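Local coordinates for DUF4783 domain-containing protein (Bacteroides fragilis, PDB 4OUQ) that is of unknown function but belongs to a family placed in the NTF2-like clan, and probably works outside the cytoplasm, since it is made with a signal peptide, at residues I4-G7 / V8-F12; E37-D40 / R41-E45. All coordinates share one frame; numbering follows the deposited sequence.

Interaction 1. Residues I4-G7 / V8-F12; sequences IPVG and VVVAF
Pro5 and Val8 meet side by side at the start of helix 6-14, pointing the same way, with Pro5 CB 3.8 Å from Val8 CG2. Along the backbone, Val8 N reaches back to the carbonyl of the N-cap residue, 3.0 Å to Pro5 O. Its N-H comes in from above the carbonyl plane, 56° out of it, as the chain swings into its first turn. With CG1 of Val8 anti to the backbone N (chi1 168°), CG2 falls beside that nitrogen and against the proline ring. This is the tightly packed side: both residues also touch Phe91 of strand 83-94, Val9 lies on Phe60 and Val62 of strand 57-67, and buried Val8 and Ala11 rest on Leu20 of helix 17-21. Ala11 N donates to Gly7 O at 3.0 Å, while Ala11 CB lies 3.3 Å from that same Gly7 O.

On the outward side the methyl pair is looser. Val6 and Val10 slant across each other one turn apart, with Val6 CG1 4.0 Å from Val10 CG2, and Val6 is exposed. Yet Val10 CG2 presses to 3.2 Å from Val6 O, and Val10 N lies 3.0 Å from Val6 O in a bond of 166° at the hydrogen. This is the N-terminal helix of the domain, its inner face laid on the sheet, an arrangement consistent with the NTF2-like fold.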
loop_
_atom_site.group_PDB
_atom_site.type_symbol
_atom_site.label_atom_id
_atom_site.label_comp_id
_atom_site.label_asym_id
_atom_site.label_seq_id
_atom_site.Cartn_x
_atom_site.Cartn_y
_atom_site.Cartn_z
ATOM N N ILE A 4 1.189 -9.884 8.112
ATOM C CA ILE A 4 0.962 -8.475 7.830
ATOM C C ILE A 4 2.016 -7.598 8.525
ATOM O O ILE A 4 1.953 -7.406 9.745
ATOM C CB ILE A 4 -0.425 -8.014 8.288
ATOM C CG1 ILE A 4 -1.535 -8.995 7.796
ATOM C CG2 ILE A 4 -0.672 -6.591 7.798
ATOM C CD1 ILE A 4 -1.718 -9.054 6.288
ATOM N N PRO A 5 2.993 -7.099 7.757
ATOM C CA PRO A 5 4.083 -6.320 8.338
ATOM C C PRO A 5 3.563 -5.035 9.042
ATOM O O PRO A 5 2.971 -4.193 8.437
ATOM C CB PRO A 5 4.955 -5.958 7.118
ATOM C CG PRO A 5 4.581 -6.981 6.070
ATOM C CD PRO A 5 3.149 -7.272 6.300
ATOM N N VAL A 6 3.812 -4.947 10.350
ATOM C CA VAL A 6 3.506 -3.767 11.139
ATOM C C VAL A 6 4.028 -2.506 10.461
ATOM O O VAL A 6 3.449 -1.433 10.572
ATOM C CB VAL A 6 4.208 -3.919 12.530
ATOM C CG1 VAL A 6 4.225 -2.634 13.333
ATOM C CG2 VAL A 6 3.546 -5.005 13.346
ATOM N N GLY A 7 5.246 -2.601 9.891
ATOM C CA GLY A 7 5.828 -1.468 9.266
ATOM C C GLY A 7 5.027 -0.865 8.113
ATOM O O GLY A 7 5.152 0.311 7.812
ATOM N N VAL A 8 4.270 -1.700 7.414
ATOM C CA VAL A 8 3.430 -1.242 6.327
ATOM C C VAL A 8 2.320 -0.347 6.846
ATOM O O VAL A 8 2.064 0.692 6.303
ATOM C CB VAL A 8 2.896 -2.420 5.551
ATOM C CG1 VAL A 8 1.787 -1.986 4.599
ATOM C CG2 VAL A 8 4.079 -3.096 4.790
ATOM N N VAL A 9 1.679 -0.815 7.910
ATOM C CA VAL A 9 0.552 -0.084 8.511
ATOM C C VAL A 9 1.077 1.250 9.061
ATOM O O VAL A 9 0.479 2.276 8.864
ATOM C CB VAL A 9 -0.093 -0.899 9.626
ATOM C CG1 VAL A 9 -1.173 -0.063 10.316
ATOM C CG2 VAL A 9 -0.694 -2.179 9.088
ATOM N N VAL A 10 2.229 1.223 9.711
ATOM C CA VAL A 10 2.860 2.442 10.246
ATOM C C VAL A 10 3.183 3.403 9.139
ATOM O O VAL A 10 2.927 4.597 9.240
ATOM C CB VAL A 10 4.131 2.092 11.084
ATOM C CG1 VAL A 10 4.877 3.358 11.469
ATOM C CG2 VAL A 10 3.739 1.224 12.304
ATOM N N ALA A 11 3.727 2.886 8.038
ATOM C CA ALA A 11 4.067 3.764 6.912
ATOM C C ALA A 11 2.827 4.426 6.303
ATOM O O ALA A 11 2.831 5.624 6.041
ATOM C CB ALA A 11 4.846 2.980 5.868
ATOM N N PHE A 12 1.774 3.683 6.134
ATOM C CA PHE A 12 0.517 4.270 5.606
ATOM C C PHE A 12 -0.050 5.294 6.569
ATOM O O PHE A 12 -0.501 6.351 6.140
ATOM C CB PHE A 12 -0.509 3.207 5.322
ATOM C CG PHE A 12 -0.382 2.572 3.940
ATOM C CD1 PHE A 12 -0.683 3.312 2.754
ATOM C CD2 PHE A 12 -0.103 1.261 3.811
ATOM C CE1 PHE A 12 -0.532 2.715 1.500
ATOM C CE2 PHE A 12 -0.021 0.643 2.540
ATOM C CZ PHE A 12 -0.186 1.385 1.420
#

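Interaction 2. Residues E37-D40 / R41-E45; sequences ESVD and RQAAE
The side chains of Asp40 and Gln42 cross at about a right angle, with the planes of carboxylate and amide 57° apart. Gln42 OE1 sits over one face of the carboxylate, 3.7 Å from Asp40 CG, and so approaches its carbon without bonding to either oxygen. At the oxygen end of the group, Asp40 OD1 takes the backbone N-H of Ala43 at 2.8 Å, nearly along its own C-O direction, with Ala43 CB only 3.1 Å from Asp40 OD1. Asp40 CG stands between the backbone N and the carbonyl carbon (chi1 61°), and this folds the carboxylate over the start of the helix.

Asp40 is thus a classical N-cap where strand 35-40 turns into helix 41-54; its negative charge would probably be steadied by the helix dipole. The backbone adds the first regular helical bond, Ala44 N to Asp40 O at 2.9 Å and 164° at the hydrogen. Behind the cap, Val39 covers the turn: its CB is 3.9 Å from Ala43 CB, and its CG2 lies 4.0 Å from Ala44 CB. Ala44 is buried and also touches Val28 of strand 28-32, whose backbone pairs with Val39.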
loop_
_atom_site.group_PDB
_atom_site.type_symbol
_atom_site.label_atom_id
_atom_site.label_comp_id
_atom_site.label_asym_id
_atom_site.label_seq_id
_atom_site.Cartn_x
_atom_site.Cartn_y
_atom_site.Cartn_z
ATOM N N GLU A 37 -1.609 -0.633 -13.456
ATOM C CA GLU A 37 -0.223 -0.612 -14.068
ATOM C C GLU A 37 0.793 -1.458 -13.231
ATOM O O GLU A 37 0.745 -1.464 -12.011
ATOM C CB GLU A 37 0.290 0.852 -14.268
ATOM C CG GLU A 37 0.935 1.506 -13.055
ATOM N N SER A 38 1.687 -2.157 -13.904
ATOM C CA SER A 38 2.686 -3.010 -13.241
ATOM C C SER A 38 4.061 -2.420 -13.420
ATOM O O SER A 38 4.569 -2.275 -14.563
ATOM C CB SER A 38 2.651 -4.403 -13.812
ATOM O OG SER A 38 1.457 -5.062 -13.405
ATOM N N VAL A 39 4.718 -2.152 -12.314
ATOM C CA VAL A 39 5.899 -1.344 -12.336
ATOM C C VAL A 39 6.935 -1.912 -11.406
ATOM O O VAL A 39 6.620 -2.797 -10.588
ATOM C CB VAL A 39 5.547 0.109 -11.984
ATOM C CG1 VAL A 39 4.550 0.652 -12.998
ATOM C CG2 VAL A 39 4.985 0.221 -10.594
ATOM N N ASP A 40 8.166 -1.422 -11.500
ATOM C CA ASP A 40 9.214 -1.925 -10.612
ATOM C C ASP A 40 9.157 -1.232 -9.281
ATOM O O ASP A 40 8.374 -0.319 -9.091
ATOM C CB ASP A 40 10.605 -1.888 -11.247
ATOM C CG ASP A 40 11.055 -0.500 -11.636
ATOM O OD1 ASP A 40 10.562 0.494 -11.090
ATOM O OD2 ASP A 40 11.957 -0.417 -12.483
ATOM N N ARG A 41 9.943 -1.719 -8.332
ATOM C CA ARG A 41 9.886 -1.247 -6.972
ATOM C C ARG A 41 10.127 0.249 -6.911
ATOM O O ARG A 41 9.385 0.970 -6.274
ATOM C CB ARG A 41 10.916 -1.990 -6.114
ATOM C CG ARG A 41 10.962 -1.595 -4.665
ATOM C CD ARG A 41 11.986 -2.379 -3.831
ATOM N NE ARG A 41 13.054 -1.474 -3.418
ATOM C CZ ARG A 41 14.097 -1.107 -4.175
ATOM N NH1 ARG A 41 14.312 -1.651 -5.383
ATOM N NH2 ARG A 41 14.969 -0.219 -3.702
ATOM N N GLN A 42 11.138 0.714 -7.635
ATOM C CA GLN A 42 11.494 2.137 -7.570
ATOM C C GLN A 42 10.382 2.998 -8.172
ATOM O O GLN A 42 9.955 4.019 -7.563
ATOM C CB GLN A 42 12.837 2.373 -8.254
ATOM C CG GLN A 42 14.003 1.596 -7.602
ATOM C CD GLN A 42 14.305 0.189 -8.231
ATOM O OE1 GLN A 42 13.404 -0.547 -8.729
ATOM N NE2 GLN A 42 15.575 -0.185 -8.186
ATOM N N ALA A 43 9.834 2.557 -9.315
ATOM C CA ALA A 43 8.706 3.240 -9.911
ATOM C C ALA A 43 7.455 3.282 -8.966
ATOM O O ALA A 43 6.831 4.313 -8.792
ATOM C CB ALA A 43 8.361 2.634 -11.248
ATOM N N ALA A 44 7.160 2.174 -8.258
ATOM C CA ALA A 44 6.075 2.163 -7.275
ATOM C C ALA A 44 6.312 3.121 -6.159
ATOM O O ALA A 44 5.410 3.799 -5.727
ATOM C CB ALA A 44 5.918 0.763 -6.696
ATOM N N GLU A 45 7.533 3.114 -5.601
ATOM C CA GLU A 45 7.835 3.976 -4.447
ATOM C C GLU A 45 7.596 5.455 -4.838
ATOM O O GLU A 45 7.076 6.227 -4.013
ATOM C CB GLU A 45 9.251 3.801 -3.958
ATOM C CG GLU A 45 9.571 4.681 -2.725
ATOM C CD GLU A 45 9.964 6.113 -3.111
ATOM O OE1 GLU A 45 10.616 6.271 -4.149
ATOM O OE2 GLU A 45 9.627 7.093 -2.379
#

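How the interactions relate
Both interactions are beginnings of helices, 18 Å apart between centres, with nearest atoms about 9 Å apart and on opposite sides of the chain's centre. Interaction 1 is partly buried and mostly apolar, and its inner side meets strands 83-94 and 57-67 and helix 17-21. Interaction 2 is a surface contact at an outermost strand of the sheet. Pro5, with no polar side chain, can cap through its backbone alone, whereas Asp40 adds a charged group at a solvent-facing helix start. Helix 17-21 links their surroundings, receiving Val8 and Ala11 from one, and from the other a hydrogen bond between Glu45 and Ser17, with a weak one from Arg41 to Asn21.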